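Local coordinates for glucose-6-phosphate 1-dehydrogenase (Mycobacterium avium, PDB 4LGV), which probably catalyses the oxidation of glucose 6-phosphate to 6-phosphogluconolactone with a nicotinamide adenine dinucleotide coenzyme, the entry step of the pentose phosphate pathway, at residues G246-V251 and T314-V319; F233-R238 and A339-P344; Y318-T323 and E465-L470; D192-K197 and Q253-Q258. One frame throughout, in Å; residues are numbered along the deposited sequence.

Contact 1 (G246-V251 and T314-V319); sequences GAVRDV and TTETYV
Glu316 leans over the early part of helix 246-264 and meets it with both its backbone and its carboxylate. Its carbonyl O accepts from Ala247 N at 3.1 Å, the donor standing above the carbonyl plane. The side chain then turns back toward the same helix: CG lies between the backbone N and the carbonyl carbon (chi1 79°) and the chain bends again at chi2, which brings OE2 to 3.0 Å from Val248 N. That N-H meets OE2 on its anti side, slightly out of the carboxylate plane. OE2 also takes a bond from a water that Arg249 N donates to, while OE1 forms a salt bridge with Arg297, so the buried carboxylate is gripped at both oxygens. A negative group beside N-H groups early in a helix is probably favoured by the helix dipole.

Beyond this polar patch the apolar groups close up. Ala247 CB points at the strand and rests on Val319 CG2 at 3.6 Å. Val248 and Val319 cross at about a right angle, CG2 of Val248 lying 3.5 Å from CG1 of Val319. At the other end, Thr315 CG2 packs on Gly246 CA. Tyr242 of helix 239-243 covers Ala247, Leu448 of helix 434-449 covers Val248, and Thr317 and Tyr318 form a classic beta bulge against Gly298 of strand 295-300.

Contact 2 (F233-R238 and A339-P344); sequences FGIEDR and AGKALP
The loop leading from strand 222-230 to helix 239-243 runs past the end of strand 335-340, and Phe233 meets Lys341 and Ala342 where that strand gives way to a turn. One backbone bond ties the two: Ala342 N donates to Phe233 O at 2.8 Å, from well above the carbonyl plane (57° out of it) and with an N-H...O angle of 145°. Ala342 has a positive phi, the left-handed conformation, as the chain bends away from the strand.

Phe233 and Lys341 bury the most surface, in equal shares. Lys341 CB lies 3.6 Å from Phe233 O, and the bend at chi2 (-73°) brings CD back to 3.9 Å from the same Phe233 O. The extended remainder of the chain then carries the ammonium obliquely toward the Phe233 ring, NZ to CE1 4.2 Å, though the polar partner of NZ is Glu231, in a salt bridge. From another side, Ile235 CD1 approaches Lys341 CG at 4.3 Å, a loose touch.

The contact lies near the surface. Tyr242 of helix 239-243 packs on both Ile235 and Lys341, while Gly340 bonds back to Met229 of strand 222-230 and Lys341 to Thr317, just before strand 318-323.

Contact 3 (Y318-T323 and E465-L470); sequences YVALRT and EAAQAL
Ala320 and Leu470 meet where the short, weakly bonded helix at about 466-470 lies along strand 318-323, almost parallel to it (12° between their directions, 8.6 Å between the axes). The bumps are small. Ala467 CB drops into the corner between the end of the Tyr318 side chain and Ala320, 3.9 Å from Ala320 CB and 3.1 Å from Tyr318 OH, a tight approach and not a hydrogen bond. Tyr318 has CG anti to its backbone N (chi1 172°), which turns the ring toward the helix, its hydroxyl against the alanine methyl.

One turn on, a single branch of Leu470 does the work: CD2 reaches in beside Ala320, 3.7 Å from Ala320 CB, and settles against the backbone where Ala320 joins Leu321, 3.6 Å from Leu321 N. Two alanines facing each other let the backbones come close, with the CA atoms of Ala320 and Ala467 6.0 Å apart.

At the outer end a water accepts from Arg322 NH1, in the plane of the guanidinium and at its edge, and donates to Leu470 O at 2.7 Å. Between these segments the fit is one of methyl groups and an aromatic hydroxyl end, with a water-mediated link at the margin.

Contact 4 (D192-K197 and Q253-Q258); sequences DHFLGK and QNHLLQ
The segment 192-197 carries the family's Asp-His-Tyr-Leu-Gly-Lys signature, with Phe194 in the tyrosine place, a region that in relatives lines the glucose 6-phosphate site; it packs on residues 253-258 of helix 246-264 through Asp192, Phe194 and Leu195. Asp192 and Asn254 reach toward each other from opposite directions, and Asn254 ND2 donates to Asp192 OD2 at 2.9 Å. The bond is nearly straight (166°) and lies in the amide plane of Asn254 but is tilted out of the carboxylate plane, on the anti side of OD2. Both carboxylate oxygens are engaged: OD1 accepts from Phe194 N, making an Asx turn, and forms a salt bridge with Lys163.

The helix makes a wider pi-type turn and a kink here, and the N atoms of Asn254 and His255 have no bond to the preceding turn; a water accepts from His255 N at 3.2 Å and donates to Asp192 OD2.

His255 CG is anti to the backbone N (chi1 -177°), which carries the ring out to Phe194. Phe194 CB sits over one face of the His255 ring, 3.5 Å from its centroid, a CH-pi contact. The Phe194 ring itself slides past, its plane 22° from that of His255 with little overlap. Next to the amide, Leu195 CD1 fills the angle between Asn254 and His255, 3.6 Å from Asn254 ND2 and 3.7 Å from His255 CA. His255 ND1 is hydrogen-bonded to Gln198, just beyond the signature segment.

In the fold
From the N terminus, 192-197 follows the last strand of the parallel sheet and opens contact 4. Next come 233-238, opening contact 2, and 246-251, opening contact 1, before 253-258 on the same helix closes contact 4, which therefore crosses both. Contact 1 closes at 314-319, nested inside the longer loop of contact 2. Contact 3 starts on the strand where contact 1 ends, crosses contact 2, which closes at 339-344, and itself closes at 465-470. Contact 4 joins the nucleotide-binding domain to helix 246-264; contact 1 sets that helix on the mixed sheet; contacts 2 and 3 add a loop to the end of strand 335-340 and a late helix to strand 318-323.

Contact 1 (G246-V251 and T314-V319)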
# COMPACT_ATOMS: atom_id res chain seq x y z
N GLY A 246 -1.47 -29.95 31.59
CA GLY A 246 -1.95 -28.59 31.72
C GLY A 246 -2.27 -27.99 30.35
O GLY A 246 -1.77 -28.45 29.33
N ALA A 247 -3.08 -26.93 30.35
CA ALA A 247 -3.58 -26.31 29.12
C ALA A 247 -2.48 -25.82 28.19
O ALA A 247 -2.50 -26.09 27.00
CB ALA A 247 -4.53 -25.17 29.48
N VAL A 248 -1.49 -25.14 28.72
CA VAL A 248 -0.36 -24.69 27.87
C VAL A 248 0.23 -25.84 27.06
O VAL A 248 0.34 -25.75 25.80
CB VAL A 248 0.73 -23.98 28.66
CG1 VAL A 248 1.93 -23.65 27.79
CG2 VAL A 248 0.17 -22.70 29.23
N ARG A 249 0.60 -26.93 27.72
CA ARG A 249 1.22 -28.06 27.00
C ARG A 249 0.21 -28.78 26.12
O ARG A 249 0.57 -29.36 25.10
CB ARG A 249 1.82 -29.07 27.96
CG ARG A 249 3.05 -28.57 28.72
CD ARG A 249 3.61 -29.70 29.56
NE ARG A 249 4.74 -29.28 30.37
CZ ARG A 249 4.65 -28.75 31.59
NH1 ARG A 249 3.46 -28.59 32.18
NH2 ARG A 249 5.75 -28.39 32.23
N ASP A 250 -1.04 -28.77 26.56
CA ASP A 250 -2.08 -29.56 25.91
C ASP A 250 -2.49 -28.95 24.57
O ASP A 250 -2.60 -29.66 23.61
CB ASP A 250 -3.30 -29.68 26.83
CG ASP A 250 -4.33 -30.63 26.30
OD1 ASP A 250 -3.94 -31.69 25.79
OD2 ASP A 250 -5.54 -30.32 26.42
N VAL A 251 -2.75 -27.65 24.54
CA VAL A 251 -3.31 -26.97 23.33
C VAL A 251 -2.50 -25.81 22.75
O VAL A 251 -2.60 -25.51 21.55
CB VAL A 251 -4.76 -26.47 23.56
CG1 VAL A 251 -5.69 -27.62 23.91
CG2 VAL A 251 -4.83 -25.47 24.71
N THR A 314 -1.69 -27.27 41.25
CA THR A 314 -1.64 -25.92 40.68
C THR A 314 -1.60 -25.99 39.15
O THR A 314 -1.19 -25.03 38.50
CB THR A 314 -0.43 -25.12 41.20
OG1 THR A 314 0.76 -25.87 40.96
CG2 THR A 314 -0.59 -24.83 42.71
N THR A 315 -2.04 -27.11 38.57
CA THR A 315 -2.11 -27.28 37.11
C THR A 315 -3.25 -26.44 36.54
O THR A 315 -4.36 -26.39 37.11
CB THR A 315 -2.32 -28.75 36.73
OG1 THR A 315 -1.22 -29.52 37.23
CG2 THR A 315 -2.40 -28.92 35.24
N GLU A 316 -2.98 -25.77 35.42
CA GLU A 316 -3.97 -24.84 34.81
C GLU A 316 -4.85 -25.61 33.86
O GLU A 316 -4.39 -26.47 33.12
CB GLU A 316 -3.27 -23.66 34.13
CG GLU A 316 -2.65 -23.90 32.71
CD GLU A 316 -1.35 -24.70 32.71
OE1 GLU A 316 -0.89 -25.14 33.79
OE2 GLU A 316 -0.79 -24.92 31.60
N THR A 317 -6.14 -25.33 33.91
CA THR A 317 -7.07 -25.80 32.91
C THR A 317 -7.41 -24.68 31.94
O THR A 317 -8.21 -24.89 31.04
CB THR A 317 -8.40 -26.26 33.55
OG1 THR A 317 -8.99 -25.15 34.24
CG2 THR A 317 -8.17 -27.41 34.50
N TYR A 318 -6.86 -23.49 32.17
CA TYR A 318 -7.13 -22.29 31.35
C TYR A 318 -5.88 -21.44 31.28
O TYR A 318 -5.15 -21.37 32.26
CB TYR A 318 -8.23 -21.43 31.98
CG TYR A 318 -8.47 -20.07 31.33
CD1 TYR A 318 -7.62 -18.99 31.57
CD2 TYR A 318 -9.57 -19.86 30.51
CE1 TYR A 318 -7.84 -17.75 30.99
CE2 TYR A 318 -9.80 -18.62 29.91
CZ TYR A 318 -8.92 -17.56 30.15
OH TYR A 318 -9.13 -16.32 29.61
N VAL A 319 -5.62 -20.84 30.11
CA VAL A 319 -4.54 -19.86 29.96
C VAL A 319 -4.94 -18.73 29.07
O VAL A 319 -5.55 -18.95 28.05
CB VAL A 319 -3.32 -20.35 29.17
CG1 VAL A 319 -2.02 -20.01 29.91
CG2 VAL A 319 -3.41 -21.83 28.89
O HOH W 1 0.76 -26.75 30.80

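Contact 2 (F233-R238 and A339-P344)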
# COMPACT_ATOMS: atom_id res chain seq x y z
N PHE A 233 -16.57 -28.39 28.35
CA PHE A 233 -16.54 -29.61 29.16
C PHE A 233 -15.23 -29.60 29.96
O PHE A 233 -14.28 -28.87 29.63
CB PHE A 233 -16.67 -30.89 28.32
CG PHE A 233 -15.79 -30.91 27.07
CD1 PHE A 233 -14.46 -31.33 27.15
CD2 PHE A 233 -16.28 -30.49 25.84
CE1 PHE A 233 -13.65 -31.36 26.03
CE2 PHE A 233 -15.48 -30.50 24.71
CZ PHE A 233 -14.15 -30.94 24.80
N GLY A 234 -15.24 -30.36 31.05
CA GLY A 234 -14.09 -30.50 31.91
C GLY A 234 -13.30 -31.72 31.49
O GLY A 234 -13.37 -32.15 30.35
N ILE A 235 -12.53 -32.26 32.41
CA ILE A 235 -11.74 -33.47 32.19
C ILE A 235 -12.59 -34.69 32.58
O ILE A 235 -12.82 -34.95 33.76
CB ILE A 235 -10.45 -33.38 33.02
CG1 ILE A 235 -9.61 -32.22 32.48
CG2 ILE A 235 -9.59 -34.61 32.88
CD1 ILE A 235 -9.73 -30.98 33.31
N GLU A 236 -13.07 -35.43 31.58
CA GLU A 236 -13.98 -36.58 31.80
C GLU A 236 -13.22 -37.83 32.25
O GLU A 236 -13.70 -38.59 33.08
CB GLU A 236 -14.81 -36.89 30.53
N ASP A 237 -12.01 -38.01 31.74
CA ASP A 237 -11.21 -39.18 32.07
C ASP A 237 -9.75 -38.80 32.05
O ASP A 237 -9.38 -37.69 31.63
CB ASP A 237 -11.48 -40.32 31.09
N ARG A 238 -8.92 -39.70 32.54
CA ARG A 238 -7.49 -39.50 32.45
C ARG A 238 -7.05 -38.21 33.19
O ARG A 238 -6.11 -37.50 32.77
CB ARG A 238 -7.09 -39.46 30.97
N ALA A 339 -7.26 -20.09 26.02
CA ALA A 339 -7.70 -21.47 25.86
C ALA A 339 -8.09 -22.05 27.21
O ALA A 339 -7.43 -21.80 28.21
CB ALA A 339 -6.59 -22.28 25.25
N GLY A 340 -9.17 -22.82 27.26
CA GLY A 340 -9.56 -23.42 28.50
C GLY A 340 -10.69 -24.40 28.52
O GLY A 340 -11.54 -24.40 27.64
N LYS A 341 -10.68 -25.24 29.56
CA LYS A 341 -11.74 -26.21 29.85
C LYS A 341 -12.89 -25.57 30.60
O LYS A 341 -12.71 -24.58 31.31
CB LYS A 341 -11.18 -27.35 30.71
CG LYS A 341 -10.02 -28.09 30.08
CD LYS A 341 -10.49 -28.99 28.93
CE LYS A 341 -9.34 -29.83 28.44
NZ LYS A 341 -9.73 -30.65 27.28
N ALA A 342 -14.06 -26.15 30.44
CA ALA A 342 -15.26 -25.73 31.16
C ALA A 342 -15.58 -24.25 30.90
O ALA A 342 -15.91 -23.49 31.81
CB ALA A 342 -15.12 -26.00 32.66
N LEU A 343 -15.51 -23.87 29.63
CA LEU A 343 -15.92 -22.53 29.22
C LEU A 343 -17.34 -22.64 28.67
O LEU A 343 -17.84 -23.75 28.52
CB LEU A 343 -14.90 -21.98 28.20
CG LEU A 343 -13.52 -21.71 28.78
CD1 LEU A 343 -12.66 -20.89 27.81
CD2 LEU A 343 -13.55 -20.98 30.13
N PRO A 344 -17.96 -21.51 28.30
CA PRO A 344 -19.37 -21.59 27.94
C PRO A 344 -19.72 -22.31 26.65
O PRO A 344 -20.87 -22.74 26.49
CB PRO A 344 -19.79 -20.12 27.81
CG PRO A 344 -18.78 -19.37 28.61
CD PRO A 344 -17.50 -20.12 28.37

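Contact 3 (Y318-T323 and E465-L470)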
# COMPACT_ATOMS: atom_id res chain seq x y z
N TYR A 318 -6.86 -23.49 32.17
CA TYR A 318 -7.13 -22.29 31.35
C TYR A 318 -5.88 -21.44 31.28
O TYR A 318 -5.15 -21.37 32.26
CB TYR A 318 -8.23 -21.43 31.98
CG TYR A 318 -8.47 -20.07 31.33
CD1 TYR A 318 -7.62 -18.99 31.57
CD2 TYR A 318 -9.57 -19.86 30.51
CE1 TYR A 318 -7.84 -17.75 30.99
CE2 TYR A 318 -9.80 -18.62 29.91
CZ TYR A 318 -8.92 -17.56 30.15
OH TYR A 318 -9.13 -16.32 29.61
N VAL A 319 -5.62 -20.84 30.11
CA VAL A 319 -4.54 -19.86 29.96
C VAL A 319 -4.94 -18.73 29.07
O VAL A 319 -5.55 -18.95 28.05
CB VAL A 319 -3.32 -20.35 29.17
CG1 VAL A 319 -2.02 -20.01 29.91
CG2 VAL A 319 -3.41 -21.83 28.89
N ALA A 320 -4.49 -17.54 29.41
CA ALA A 320 -4.60 -16.41 28.54
C ALA A 320 -3.24 -15.75 28.50
O ALA A 320 -2.58 -15.65 29.53
CB ALA A 320 -5.64 -15.45 29.03
N LEU A 321 -2.80 -15.34 27.30
CA LEU A 321 -1.45 -14.84 27.13
C LEU A 321 -1.33 -13.83 26.00
O LEU A 321 -2.22 -13.69 25.16
CB LEU A 321 -0.48 -15.99 26.92
CG LEU A 321 -0.65 -16.81 25.64
CD1 LEU A 321 0.04 -16.19 24.41
CD2 LEU A 321 -0.13 -18.22 25.86
N ARG A 322 -0.23 -13.10 26.00
CA ARG A 322 0.07 -12.14 24.98
C ARG A 322 1.36 -12.55 24.30
O ARG A 322 2.33 -12.84 24.97
CB ARG A 322 0.23 -10.72 25.57
CG ARG A 322 0.58 -9.64 24.54
CD ARG A 322 0.65 -8.27 25.23
NE ARG A 322 0.89 -7.18 24.28
CZ ARG A 322 0.57 -5.89 24.47
NH1 ARG A 322 -0.02 -5.46 25.59
NH2 ARG A 322 0.85 -4.99 23.53
N THR A 323 1.37 -12.48 22.98
CA THR A 323 2.58 -12.70 22.21
C THR A 323 2.59 -11.76 20.98
O THR A 323 1.81 -10.80 20.89
CB THR A 323 2.67 -14.18 21.78
OG1 THR A 323 3.89 -14.40 21.10
CG2 THR A 323 1.52 -14.55 20.88
N GLU A 465 -11.27 -13.35 35.79
CA GLU A 465 -11.38 -11.92 35.46
C GLU A 465 -10.00 -11.29 35.14
O GLU A 465 -9.92 -10.31 34.41
CB GLU A 465 -12.07 -11.16 36.59
N ALA A 466 -8.92 -11.86 35.65
CA ALA A 466 -7.59 -11.38 35.31
C ALA A 466 -7.28 -11.49 33.80
O ALA A 466 -6.46 -10.74 33.28
CB ALA A 466 -6.54 -12.12 36.12
N ALA A 467 -7.94 -12.41 33.08
CA ALA A 467 -7.80 -12.44 31.63
C ALA A 467 -8.38 -11.19 30.95
O ALA A 467 -7.92 -10.82 29.85
CB ALA A 467 -8.42 -13.69 31.04
N GLN A 468 -9.33 -10.51 31.60
CA GLN A 468 -9.85 -9.23 31.08
C GLN A 468 -8.79 -8.14 31.19
O GLN A 468 -8.66 -7.27 30.33
CB GLN A 468 -11.13 -8.79 31.83
CG GLN A 468 -12.29 -9.79 31.80
CD GLN A 468 -12.73 -10.14 30.38
OE1 GLN A 468 -13.12 -9.25 29.62
NE2 GLN A 468 -12.68 -11.42 30.02
N ALA A 469 -8.02 -8.17 32.27
CA ALA A 469 -7.01 -7.13 32.51
C ALA A 469 -5.89 -7.21 31.46
O ALA A 469 -5.29 -6.21 31.11
CB ALA A 469 -6.45 -7.23 33.92
N LEU A 470 -5.61 -8.41 30.98
CA LEU A 470 -4.61 -8.60 29.93
C LEU A 470 -4.78 -7.66 28.71
O LEU A 470 -3.81 -7.16 28.17
CB LEU A 470 -4.72 -10.04 29.41
CG LEU A 470 -3.45 -10.79 29.13
CD1 LEU A 470 -2.51 -10.64 30.30
CD2 LEU A 470 -3.73 -12.24 28.85
O HOH W 2 -1.07 -6.99 28.15

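Contact 4 (D192-K197 and Q253-Q258)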
# COMPACT_ATOMS: atom_id res chain seq x y z
N ASP A 192 -0.92 -35.47 16.87
CA ASP A 192 -1.62 -34.63 17.84
C ASP A 192 -3.02 -34.47 17.32
O ASP A 192 -3.23 -33.83 16.29
CB ASP A 192 -0.92 -33.27 17.97
CG ASP A 192 -1.57 -32.35 19.02
OD1 ASP A 192 -2.76 -32.50 19.33
OD2 ASP A 192 -0.85 -31.48 19.56
N HIS A 193 -3.98 -35.08 18.01
CA HIS A 193 -5.36 -35.13 17.53
C HIS A 193 -5.92 -33.76 17.23
O HIS A 193 -6.67 -33.62 16.29
CB HIS A 193 -6.25 -35.86 18.51
CG HIS A 193 -5.72 -37.21 18.84
ND1 HIS A 193 -6.13 -37.92 19.94
CD2 HIS A 193 -4.76 -37.95 18.23
CE1 HIS A 193 -5.44 -39.04 19.99
NE2 HIS A 193 -4.61 -39.09 18.96
N PHE A 194 -5.53 -32.74 18.02
CA PHE A 194 -5.99 -31.38 17.73
C PHE A 194 -5.66 -30.90 16.31
O PHE A 194 -6.48 -30.28 15.66
CB PHE A 194 -5.47 -30.38 18.73
CG PHE A 194 -6.11 -30.49 20.09
CD1 PHE A 194 -7.46 -30.26 20.26
CD2 PHE A 194 -5.37 -30.80 21.19
CE1 PHE A 194 -8.05 -30.36 21.50
CE2 PHE A 194 -5.96 -30.92 22.42
CZ PHE A 194 -7.30 -30.69 22.60
N LEU A 195 -4.48 -31.22 15.83
CA LEU A 195 -4.06 -30.83 14.47
C LEU A 195 -4.91 -31.39 13.37
O LEU A 195 -5.08 -30.77 12.35
CB LEU A 195 -2.59 -31.20 14.19
CG LEU A 195 -1.68 -30.02 14.48
CD1 LEU A 195 -1.70 -29.71 15.97
CD2 LEU A 195 -0.27 -30.35 14.02
N GLY A 196 -5.51 -32.56 13.62
CA GLY A 196 -6.47 -33.17 12.71
C GLY A 196 -7.68 -32.34 12.47
O GLY A 196 -8.40 -32.61 11.52
N LYS A 197 -7.93 -31.32 13.30
CA LYS A 197 -9.04 -30.39 13.11
C LYS A 197 -8.69 -29.22 12.24
O LYS A 197 -9.54 -28.39 11.95
CB LYS A 197 -9.48 -29.81 14.47
CG LYS A 197 -10.06 -30.82 15.43
CD LYS A 197 -10.36 -30.20 16.81
CE LYS A 197 -11.26 -31.11 17.65
NZ LYS A 197 -12.64 -31.13 17.04
N GLN A 253 1.17 -25.05 22.93
CA GLN A 253 2.51 -25.32 22.40
C GLN A 253 2.50 -25.77 20.95
O GLN A 253 3.32 -25.32 20.16
CB GLN A 253 3.21 -26.36 23.29
CG GLN A 253 4.58 -26.84 22.80
CD GLN A 253 4.48 -28.03 21.87
OE1 GLN A 253 3.76 -28.97 22.15
NE2 GLN A 253 5.19 -27.98 20.74
N ASN A 254 1.60 -26.66 20.62
CA ASN A 254 1.53 -27.24 19.27
C ASN A 254 0.31 -26.70 18.52
O ASN A 254 0.45 -25.94 17.58
CB ASN A 254 1.53 -28.78 19.36
CG ASN A 254 1.88 -29.44 18.05
OD1 ASN A 254 2.65 -28.90 17.28
ND2 ASN A 254 1.31 -30.60 17.79
N HIS A 255 -0.89 -27.06 18.97
CA HIS A 255 -2.13 -26.75 18.22
C HIS A 255 -2.31 -25.28 17.89
O HIS A 255 -2.38 -24.89 16.71
CB HIS A 255 -3.34 -27.29 18.99
CG HIS A 255 -4.66 -27.10 18.30
ND1 HIS A 255 -4.85 -27.37 16.97
CD2 HIS A 255 -5.87 -26.70 18.78
CE1 HIS A 255 -6.11 -27.11 16.65
NE2 HIS A 255 -6.76 -26.73 17.73
N LEU A 256 -2.39 -24.44 18.92
CA LEU A 256 -2.78 -23.07 18.71
C LEU A 256 -1.67 -22.27 18.06
O LEU A 256 -1.94 -21.41 17.23
CB LEU A 256 -3.26 -22.41 20.00
CG LEU A 256 -4.56 -22.91 20.55
CD1 LEU A 256 -5.00 -22.15 21.81
CD2 LEU A 256 -5.67 -22.82 19.53
N LEU A 257 -0.42 -22.52 18.44
CA LEU A 257 0.70 -21.86 17.75
C LEU A 257 0.80 -22.29 16.29
O LEU A 257 1.13 -21.49 15.42
CB LEU A 257 2.01 -22.11 18.48
CG LEU A 257 2.16 -21.31 19.79
CD1 LEU A 257 3.45 -21.68 20.50
CD2 LEU A 257 2.17 -19.83 19.48
N GLN A 258 0.44 -23.52 16.00
CA GLN A 258 0.41 -23.96 14.59
C GLN A 258 -0.71 -23.23 13.82
O GLN A 258 -0.54 -22.90 12.67
CB GLN A 258 0.22 -25.48 14.50
CG GLN A 258 1.48 -26.27 14.87
CD GLN A 258 2.35 -26.57 13.67
OE1 GLN A 258 1.84 -26.84 12.56
NE2 GLN A 258 3.66 -26.54 13.87
O HOH W 3 -1.65 -29.53 20.90